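Local coordinates for protein putative metallopeptidase (Corynebacterium diphtheriae, PDB 3QOC) that probably acts as a metal-dependent aminopeptidase of the M24 (creatinase/prolidase) family, this chain being its N-terminal creatinase/prolidase-like domain rather than the peptidase domain, at residues A[48-53]-A[58-63]; A[12-17]-A[75-80]; A[113-118]-A[122-127]. All coordinates share one frame; numbering follows the deposited sequence.

Contact 1: A[48-53]-A[58-63]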
loop_
_atom_site.group_PDB
_atom_site.type_symbol
_atom_site.label_atom_id
_atom_site.label_comp_id
_atom_site.label_asym_id
_atom_site.label_seq_id
_atom_site.Cartn_x
_atom_site.Cartn_y
_atom_site.Cartn_z
ATOM N N ALA A 48 5.800 -3.369 7.179
ATOM C CA ALA A 48 4.722 -2.488 6.748
ATOM C C ALA A 48 4.096 -3.033 5.494
ATOM O O ALA A 48 4.721 -3.836 4.758
ATOM C CB ALA A 48 5.223 -1.003 6.522
ATOM N N ALA A 49 2.899 -2.520 5.224
ATOM C CA ALA A 49 2.249 -2.649 3.880
ATOM C C ALA A 49 1.498 -1.378 3.658
ATOM O O ALA A 49 1.174 -0.682 4.620
ATOM C CB ALA A 49 1.319 -3.858 3.819
ATOM N N LEU A 50 1.262 -1.024 2.407
ATOM C CA LEU A 50 0.804 0.325 2.035
ATOM C C LEU A 50 -0.116 0.202 0.816
ATOM O O LEU A 50 0.250 -0.432 -0.149
ATOM C CB LEU A 50 1.968 1.245 1.638
ATOM C CG LEU A 50 1.613 2.635 1.059
ATOM C CD1 LEU A 50 0.836 3.420 2.095
ATOM C CD2 LEU A 50 2.823 3.483 0.623
ATOM N N ILE A 51 -1.310 0.757 0.894
ATOM C CA ILE A 51 -2.244 0.700 -0.220
ATOM C C ILE A 51 -2.405 2.115 -0.713
ATOM O O ILE A 51 -2.681 2.986 0.065
ATOM C CB ILE A 51 -3.565 0.135 0.211
ATOM C CG1 ILE A 51 -4.475 -0.013 -1.029
ATOM C CG2 ILE A 51 -4.213 0.990 1.235
ATOM C CD1 ILE A 51 -4.679 -1.556 -1.388
ATOM N N ILE A 52 -2.151 2.348 -2.000
ATOM C CA ILE A 52 -2.385 3.638 -2.662
ATOM C C ILE A 52 -3.556 3.518 -3.682
ATOM O O ILE A 52 -3.430 2.746 -4.609
ATOM C CB ILE A 52 -1.142 4.118 -3.476
ATOM C CG1 ILE A 52 0.148 4.251 -2.635
ATOM C CG2 ILE A 52 -1.435 5.486 -4.150
ATOM C CD1 ILE A 52 -0.105 5.022 -1.446
ATOM N N ASN A 53 -4.637 4.285 -3.510
ATOM C CA ASN A 53 -5.824 4.193 -4.345
ATOM C C ASN A 53 -5.762 5.210 -5.537
ATOM O O ASN A 53 -5.063 6.240 -5.466
ATOM C CB ASN A 53 -7.057 4.529 -3.513
ATOM C CG ASN A 53 -7.275 3.564 -2.364
ATOM O OD1 ASN A 53 -7.340 2.347 -2.581
ATOM N ND2 ASN A 53 -7.358 4.085 -1.139
ATOM N N ALA A 58 -4.963 6.807 0.708
ATOM C CA ALA A 58 -3.947 5.820 1.067
ATOM C C ALA A 58 -4.181 5.280 2.466
ATOM O O ALA A 58 -4.796 5.913 3.247
ATOM C CB ALA A 58 -2.514 6.358 0.929
ATOM N N ARG A 59 -3.677 4.090 2.752
ATOM C CA ARG A 59 -3.744 3.528 4.095
ATOM C C ARG A 59 -2.492 2.688 4.303
ATOM O O ARG A 59 -2.015 2.046 3.390
ATOM C CB ARG A 59 -4.988 2.661 4.196
ATOM C CG ARG A 59 -5.393 2.394 5.631
ATOM C CD ARG A 59 -6.699 1.590 5.669
ATOM N NE ARG A 59 -7.201 1.406 7.022
ATOM C CZ ARG A 59 -8.024 0.434 7.400
ATOM N NH1 ARG A 59 -8.428 -0.478 6.518
ATOM N NH2 ARG A 59 -8.474 0.391 8.655
ATOM N N ILE A 60 -1.949 2.720 5.503
ATOM C CA ILE A 60 -0.690 2.127 5.781
ATOM C C ILE A 60 -0.847 1.199 6.979
ATOM O O ILE A 60 -1.715 1.378 7.839
ATOM C CB ILE A 60 0.378 3.185 5.989
ATOM C CG1 ILE A 60 1.746 2.524 5.923
ATOM C CG2 ILE A 60 0.170 3.949 7.321
ATOM C CD1 ILE A 60 2.935 3.604 5.818
ATOM N N SER A 61 -0.103 0.110 6.984
ATOM C CA SER A 61 -0.263 -0.807 8.101
ATOM C C SER A 61 1.081 -1.230 8.679
ATOM O O SER A 61 2.024 -1.379 7.964
ATOM C CB SER A 61 -1.012 -2.048 7.600
ATOM O OG SER A 61 -1.074 -2.990 8.643
ATOM N N THR A 62 1.128 -1.479 9.983
ATOM C CA THR A 62 2.365 -1.935 10.606
ATOM C C THR A 62 2.007 -2.651 11.927
ATOM O O THR A 62 0.826 -2.635 12.342
ATOM C CB THR A 62 3.337 -0.809 10.827
ATOM O OG1 THR A 62 4.616 -1.368 11.163
ATOM C CG2 THR A 62 2.892 0.103 11.971
ATOM N N ASP A 63 2.986 -3.322 12.533
ATOM C CA ASP A 63 2.767 -4.011 13.812
ATOM C C ASP A 63 2.836 -3.075 15.013
ATOM O O ASP A 63 3.138 -1.874 14.906
ATOM C CB ASP A 63 3.761 -5.185 13.959
ATOM C CG ASP A 63 5.173 -4.727 13.959
ATOM O OD1 ASP A 63 5.578 -4.170 15.003
ATOM O OD2 ASP A 63 5.871 -4.863 12.908
#
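Ala-49 and Ser-61, like Ile-51 and Arg-59, form hydrogen-bonded pairs in an interior beta hairpin of the domain's mixed sheet, between strands 78-81 and 28-31, its own strands running antiparallel at 174°. Backbone bonds come first. Ser-61 N reaches Ala-49 O at 2.8 Å, and Ile-51 N meets Arg-59 O at 2.9 Å in an almost straight bond, 176° at the hydrogen. At the open end of the hairpin, Ala-48 CA lies 3.2 Å from Ser-61 O, a CA-H...O contact.

Apolar contacts divide between two faces. On the face of Leu-50, Ile-52, Ala-58 and Ile-60, Leu-50 CD1 lies 3.9 Å from Ile-60 CB, the two side chains crossing at a slant, while helix 34-41 packs on Leu-50 and Ile-60 and helix 9-19 on Ile-52. Small Ala-58 leaves room for the long branch of Ile-52.

The other face is more mixed. Ala-49 is short enough to lie under helix 85-91, and Ser-61 OG bonds to Leu-80 O. The Arg-59 chain runs extended from CG to NE, carrying its guanidinium away from the hairpin to a salt bridge with Asp-92. Its root stays behind, where Ile-51 CG2 touches Arg-59 CB at 3.5 Å.

Contact 2: A[12-17]-A[75-80]. With SO4 (sulfate ion), chain F.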
loop_
_atom_site.group_PDB
_atom_site.type_symbol
_atom_site.label_atom_id
_atom_site.label_comp_id
_atom_site.label_asym_id
_atom_site.label_seq_id
_atom_site.Cartn_x
_atom_site.Cartn_y
_atom_site.Cartn_z
ATOM N N GLN A 12 3.845 13.875 -3.206
ATOM C CA GLN A 12 4.135 13.901 -4.673
ATOM C C GLN A 12 4.428 12.539 -5.329
ATOM O O GLN A 12 4.026 12.254 -6.454
ATOM C CB GLN A 12 5.250 14.945 -4.997
ATOM C CG GLN A 12 4.810 16.434 -4.617
ATOM C CD GLN A 12 5.909 17.503 -4.813
ATOM O OE1 GLN A 12 7.109 17.234 -4.670
ATOM N NE2 GLN A 12 5.482 18.729 -5.107
ATOM N N ARG A 13 5.138 11.669 -4.617
ATOM C CA ARG A 13 5.438 10.363 -5.153
ATOM C C ARG A 13 4.177 9.514 -5.207
ATOM O O ARG A 13 4.012 8.689 -6.065
ATOM C CB ARG A 13 6.482 9.729 -4.211
ATOM C CG ARG A 13 7.860 10.378 -4.471
ATOM C CD ARG A 13 8.749 10.251 -3.246
ATOM N NE ARG A 13 10.078 10.825 -3.467
ATOM C CZ ARG A 13 11.085 10.678 -2.640
ATOM N NH1 ARG A 13 10.964 9.929 -1.538
ATOM N NH2 ARG A 13 12.241 11.242 -2.925
ATOM N N ARG A 14 3.356 9.654 -4.196
ATOM C CA ARG A 14 2.075 8.924 -4.153
ATOM C C ARG A 14 1.197 9.367 -5.293
ATOM O O ARG A 14 0.689 8.518 -6.006
ATOM C CB ARG A 14 1.371 9.095 -2.811
ATOM C CG ARG A 14 2.148 8.401 -1.681
ATOM C CD ARG A 14 1.333 8.166 -0.447
ATOM N NE ARG A 14 0.850 9.339 0.234
ATOM C CZ ARG A 14 1.584 10.132 1.032
ATOM N NH1 ARG A 14 2.876 9.916 1.269
ATOM N NH2 ARG A 14 1.011 11.124 1.624
ATOM N N ARG A 15 1.063 10.694 -5.480
ATOM C CA ARG A 15 0.304 11.281 -6.577
ATOM C C ARG A 15 0.821 10.721 -7.933
ATOM O O ARG A 15 0.032 10.213 -8.684
ATOM C CB ARG A 15 0.332 12.834 -6.500
ATOM C CG ARG A 15 -0.149 13.484 -7.786
ATOM C CD ARG A 15 -0.821 14.915 -7.701
ATOM N NE ARG A 15 -0.852 15.524 -6.364
ATOM C CZ ARG A 15 0.092 16.320 -5.847
ATOM N NH1 ARG A 15 1.193 16.647 -6.544
ATOM N NH2 ARG A 15 -0.066 16.794 -4.608
ATOM N N ALA A 16 2.143 10.674 -8.164
ATOM C CA ALA A 16 2.641 10.112 -9.412
ATOM C C ALA A 16 2.265 8.614 -9.579
ATOM O O ALA A 16 1.885 8.211 -10.656
ATOM C CB ALA A 16 4.183 10.279 -9.520
ATOM N N LEU A 17 2.343 7.808 -8.510
ATOM C CA LEU A 17 1.948 6.410 -8.586
ATOM C C LEU A 17 0.449 6.313 -8.861
ATOM O O LEU A 17 0.026 5.492 -9.663
ATOM C CB LEU A 17 2.309 5.666 -7.298
ATOM C CG LEU A 17 1.917 4.176 -7.186
ATOM C CD1 LEU A 17 2.472 3.434 -8.402
ATOM C CD2 LEU A 17 2.497 3.548 -5.876
ATOM N N PRO A 75 2.465 11.247 9.201
ATOM C CA PRO A 75 1.313 11.809 9.896
ATOM C C PRO A 75 0.120 12.041 8.967
ATOM O O PRO A 75 -0.958 12.274 9.477
ATOM C CB PRO A 75 1.856 13.110 10.544
ATOM C CG PRO A 75 3.066 13.521 9.625
ATOM C CD PRO A 75 3.602 12.160 9.137
ATOM N N ASP A 76 0.300 11.816 7.660
ATOM C CA ASP A 76 -0.687 12.070 6.621
ATOM C C ASP A 76 -1.394 10.814 6.048
ATOM O O ASP A 76 -2.267 10.937 5.136
ATOM C CB ASP A 76 -0.060 12.941 5.472
ATOM C CG ASP A 76 1.247 12.339 4.905
ATOM O OD1 ASP A 76 1.784 11.379 5.544
ATOM O OD2 ASP A 76 1.758 12.821 3.824
ATOM N N ILE A 77 -1.130 9.609 6.604
ATOM C CA ILE A 77 -1.867 8.431 6.161
ATOM C C ILE A 77 -2.393 7.708 7.386
ATOM O O ILE A 77 -1.670 7.499 8.346
ATOM C CB ILE A 77 -0.968 7.493 5.300
ATOM C CG1 ILE A 77 -0.194 8.258 4.247
ATOM C CG2 ILE A 77 -1.779 6.276 4.661
ATOM C CD1 ILE A 77 0.732 7.351 3.335
ATOM N N GLU A 78 -3.683 7.366 7.382
ATOM C CA GLU A 78 -4.334 6.583 8.455
ATOM C C GLU A 78 -3.687 5.197 8.512
ATOM O O GLU A 78 -3.352 4.596 7.477
ATOM C CB GLU A 78 -5.845 6.480 8.129
ATOM C CG GLU A 78 -6.669 5.591 8.995
ATOM C CD GLU A 78 -8.091 5.425 8.406
ATOM O OE1 GLU A 78 -9.029 6.031 8.985
ATOM O OE2 GLU A 78 -8.235 4.748 7.335
ATOM N N SER A 79 -3.446 4.732 9.725
ATOM C CA SER A 79 -2.694 3.529 9.989
ATOM C C SER A 79 -3.618 2.481 10.564
ATOM O O SER A 79 -4.630 2.789 11.167
ATOM C CB SER A 79 -1.535 3.795 10.984
ATOM O OG SER A 79 -1.982 4.089 12.325
ATOM N N LEU A 80 -3.247 1.232 10.325
ATOM C CA LEU A 80 -3.974 0.060 10.838
ATOM C C LEU A 80 -2.909 -0.807 11.470
ATOM O O LEU A 80 -1.940 -1.203 10.808
ATOM C CB LEU A 80 -4.544 -0.762 9.688
ATOM C CG LEU A 80 -5.112 -2.148 9.994
ATOM C CD1 LEU A 80 -6.341 -2.010 10.910
ATOM C CD2 LEU A 80 -5.611 -2.813 8.714
HETATM S S SO4 F . 14.482 10.512 0.178
HETATM O O1 SO4 F . 14.437 11.448 -0.912
HETATM O O2 SO4 F . 14.853 9.351 -0.578
HETATM O O3 SO4 F . 15.475 10.898 1.160
HETATM O O4 SO4 F . 13.208 10.538 0.882
HETATM O O HOH W 1 3.885 10.725 3.850
HETATM O O HOH W 2 -2.357 11.326 1.831
#
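Arg-14 reaches out from helix 9-19 to Asp-76 and Ile-77, on the segment that leads into an edge strand. Backbones stay well apart, the nearest alpha carbons, those of Arg-14 and Ile-77, being 11.1 Å from each other, and a long arginine suits such a span. A bend at chi3 (-63°) turns the guanidinium of Arg-14 so that one face meets Ile-77 and an edge meets Asp-76.

The close-packed part is apolar against flat. Ile-77 CD1 sits over the centre of that guanidinium face, 3.6 Å above its plane, and the two side chains approach from opposite directions. A methyl group fits here because the face of a guanidinium offers no N-H. Ile-77 is itself wedged against Leu-50, Ala-58 and Ile-60, while the Arg-14 side chain also touches Ile-52.

The edge of the same guanidinium does the polar work. Arg-14 NH2 gives a salt bridge to Asp-76 OD2 at 2.9 Å, with the oxygen close to the guanidinium plane. The carboxylate is turned 85° against that plane, and NH2 meets OD2 from above the carboxylate. Arg-14 NH1 bonds to Leu-40 O in helix 34-41, so the group is gripped from two elements and its rotation is probably restricted.

Toward solvent the contact loosens. Asp-76 is exposed, and water 1 bridges Arg-14 NH1 and Asp-76 OD1, at 2.9 and 2.8 Å respectively; water 2 makes weak bonds to Arg-14 NH2 and Asp-76 O. Arg-13 NH2 binds O1 of a sulfate, probably from the crystallisation liquor, that Arg-9 and Arg-38 also hold.

Here a buried arginine pins an N-terminal helix to the approach of an edge strand, part of the helix-covered mixed sheet of the creatinase/prolidase N-terminal domain.

Contact 3: A[113-118]-A[122-127]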
loop_
_atom_site.group_PDB
_atom_site.type_symbol
_atom_site.label_atom_id
_atom_site.label_comp_id
_atom_site.label_asym_id
_atom_site.label_seq_id
_atom_site.Cartn_x
_atom_site.Cartn_y
_atom_site.Cartn_z
ATOM N N GLU A 113 -1.181 -16.450 0.368
ATOM C CA GLU A 113 -1.758 -15.986 1.643
ATOM C C GLU A 113 -2.670 -14.740 1.492
ATOM O O GLU A 113 -3.732 -14.748 2.006
ATOM C CB GLU A 113 -0.682 -15.746 2.728
ATOM N N LEU A 114 -2.228 -13.722 0.755
ATOM C CA LEU A 114 -3.013 -12.578 0.342
ATOM C C LEU A 114 -4.296 -12.914 -0.329
ATOM O O LEU A 114 -5.315 -12.307 -0.060
ATOM C CB LEU A 114 -2.275 -11.718 -0.699
ATOM C CG LEU A 114 -1.522 -10.585 -0.105
ATOM C CD1 LEU A 114 -0.964 -9.759 -1.250
ATOM C CD2 LEU A 114 -2.492 -9.778 0.891
ATOM N N ARG A 115 -4.234 -13.793 -1.297
ATOM C CA ARG A 115 -5.466 -14.146 -1.976
ATOM C C ARG A 115 -6.542 -14.669 -1.054
ATOM O O ARG A 115 -7.722 -14.431 -1.309
ATOM C CB ARG A 115 -5.225 -15.081 -3.124
ATOM C CG ARG A 115 -4.459 -14.394 -4.231
ATOM C CD ARG A 115 -4.618 -15.153 -5.480
ATOM N NE ARG A 115 -3.419 -15.245 -6.284
ATOM C CZ ARG A 115 -3.182 -14.561 -7.409
ATOM N NH1 ARG A 115 -2.039 -14.789 -8.065
ATOM N NH2 ARG A 115 -4.045 -13.660 -7.879
ATOM N N LYS A 116 -6.163 -15.282 0.051
ATOM C CA LYS A 116 -7.146 -15.814 0.949
ATOM C C LYS A 116 -7.962 -14.714 1.613
ATOM O O LYS A 116 -9.120 -14.935 1.989
ATOM C CB LYS A 116 -6.439 -16.663 2.025
ATOM C CG LYS A 116 -5.734 -17.907 1.442
ATOM C CD LYS A 116 -5.295 -18.822 2.553
ATOM C CE LYS A 116 -4.732 -20.103 1.990
ATOM N NZ LYS A 116 -3.716 -19.794 0.933
ATOM N N SER A 117 -7.326 -13.562 1.819
ATOM C CA SER A 117 -7.915 -12.440 2.537
ATOM C C SER A 117 -8.714 -11.508 1.650
ATOM O O SER A 117 -9.491 -10.731 2.164
ATOM C CB SER A 117 -6.850 -11.586 3.217
ATOM O OG SER A 117 -6.178 -12.303 4.239
ATOM N N ALA A 118 -8.510 -11.574 0.342
ATOM C CA ALA A 118 -9.290 -10.780 -0.614
ATOM C C ALA A 118 -10.808 -11.019 -0.604
ATOM O O ALA A 118 -11.263 -12.146 -0.662
ATOM C CB ALA A 118 -8.763 -11.046 -2.054
ATOM N N VAL A 122 -12.906 -8.466 -4.981
ATOM C CA VAL A 122 -11.565 -7.852 -5.066
ATOM C C VAL A 122 -10.634 -8.741 -5.840
ATOM O O VAL A 122 -10.316 -9.804 -5.403
ATOM C CB VAL A 122 -10.972 -7.613 -3.671
ATOM C CG1 VAL A 122 -9.554 -6.914 -3.729
ATOM C CG2 VAL A 122 -11.956 -6.737 -2.782
ATOM N N GLU A 123 -10.146 -8.293 -6.979
ATOM C CA GLU A 123 -9.228 -9.071 -7.769
ATOM C C GLU A 123 -7.778 -8.563 -7.597
ATOM O O GLU A 123 -7.539 -7.365 -7.729
ATOM C CB GLU A 123 -9.686 -8.956 -9.213
ATOM C CG GLU A 123 -8.889 -9.786 -10.214
ATOM C CD GLU A 123 -9.446 -9.793 -11.660
ATOM O OE1 GLU A 123 -10.353 -8.961 -12.034
ATOM O OE2 GLU A 123 -8.963 -10.686 -12.400
ATOM N N LEU A 124 -6.835 -9.467 -7.290
ATOM C CA LEU A 124 -5.399 -9.162 -7.244
ATOM C C LEU A 124 -4.779 -9.281 -8.595
ATOM O O LEU A 124 -4.962 -10.291 -9.244
ATOM C CB LEU A 124 -4.669 -10.111 -6.300
ATOM C CG LEU A 124 -4.784 -9.716 -4.807
ATOM C CD1 LEU A 124 -6.081 -9.137 -4.372
ATOM C CD2 LEU A 124 -4.501 -10.937 -3.919
ATOM N N ILE A 125 -4.035 -8.259 -9.020
ATOM C CA ILE A 125 -3.438 -8.181 -10.329
ATOM C C ILE A 125 -1.897 -8.082 -10.257
ATOM O O ILE A 125 -1.365 -7.112 -9.692
ATOM C CB ILE A 125 -3.894 -6.866 -11.039
ATOM C CG1 ILE A 125 -5.443 -6.729 -11.081
ATOM C CG2 ILE A 125 -3.305 -6.780 -12.419
ATOM C CD1 ILE A 125 -6.109 -7.905 -11.769
ATOM N N PRO A 126 -1.179 -9.020 -10.889
ATOM C CA PRO A 126 0.286 -8.949 -10.889
ATOM C C PRO A 126 0.812 -7.782 -11.679
ATOM O O PRO A 126 0.570 -7.689 -12.869
ATOM C CB PRO A 126 0.725 -10.281 -11.550
ATOM C CG PRO A 126 -0.513 -10.752 -12.343
ATOM C CD PRO A 126 -1.697 -10.262 -11.532
ATOM N N VAL A 127 1.540 -6.892 -11.036
ATOM C CA VAL A 127 2.124 -5.757 -11.718
ATOM C C VAL A 127 3.613 -5.916 -11.582
ATOM O O VAL A 127 4.099 -6.126 -10.476
ATOM C CB VAL A 127 1.676 -4.457 -11.037
ATOM C CG1 VAL A 127 2.333 -3.251 -11.660
ATOM C CG2 VAL A 127 0.147 -4.361 -11.048
#
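Leu-124 projects from strand 122-127 against the last turns of helix 108-117, and its two methyl groups share the work. CD2 touches both Arg-115 and Leu-114, lying 3.5 Å from Arg-115 CG and 4.0 Å from Leu-114 CB. CD1 turns instead to Ala-118, whose CB is 4.0 Å away. The branched end of leucine is well suited to touching three helix-side residues at once. Ala-118 also packs its CB 4.4 Å from Val-122 CB, its small side chain letting the chain stay close to the strand as it leaves the helix.

Arg-115 contributes in two ways. Its aliphatic stem lies against Leu-124, the side chains sliding past each other in opposite directions. A bend at chi3 (-140°) helps set the guanidinium beside the strand, where Leu-124 O lies at its edge, near its plane; Arg-115 NH2 and Leu-124 O are 3.7 Å apart. Arginine fits this exposed margin because the methylenes can shield the leucine while the charged end remains at the surface.

Behind this first layer, Leu-90 of helix 85-91 touches Leu-114, Val-122 and Leu-124, extending the hydrophobic cluster. Leu-114 reaches inward to Leu-30 as well, and Phe-101 on the neighbouring strand supports Leu-124. The strand is itself fixed by backbone hydrogen bonds that link Glu-123, Ile-125 and Val-127 with strand 97-102. Alternation along the strand sends Val-122 and Leu-124 toward the helix, whereas Glu-123 and Ile-125 direct their CB atoms away from it.

No hydrogen bond joins residues 113-118 to 122-127, so side chains do the seating here. Strand 97-102, helix 108-117 and strand 122-127 together make a beta-alpha-beta crossover ending in an outermost strand.

How the contacts relate
All three contacts reach one mixed six-stranded sheet. Contact 1 is an interior hairpin, contact 2 ties helix 9-19 to the approach of edge strand 78-81, and contact 3 joins a helix to strand 122-127 at the other edge. Contacts 1 and 2 touch, their centres about 8 Å apart, because strands 58-62 and 78-81 are neighbours. In sequence, contact 2 spans contact 1, and contact 3 follows both. Its centre is about 15 Å from that of contact 1 and about 21 Å from that of contact 2, which lies on the opposite side of the chain's centre. Thus the hairpin and the crossover close locally, whereas contact 2 brings the N-terminal helix, 58 residues away, onto one edge of the sheet.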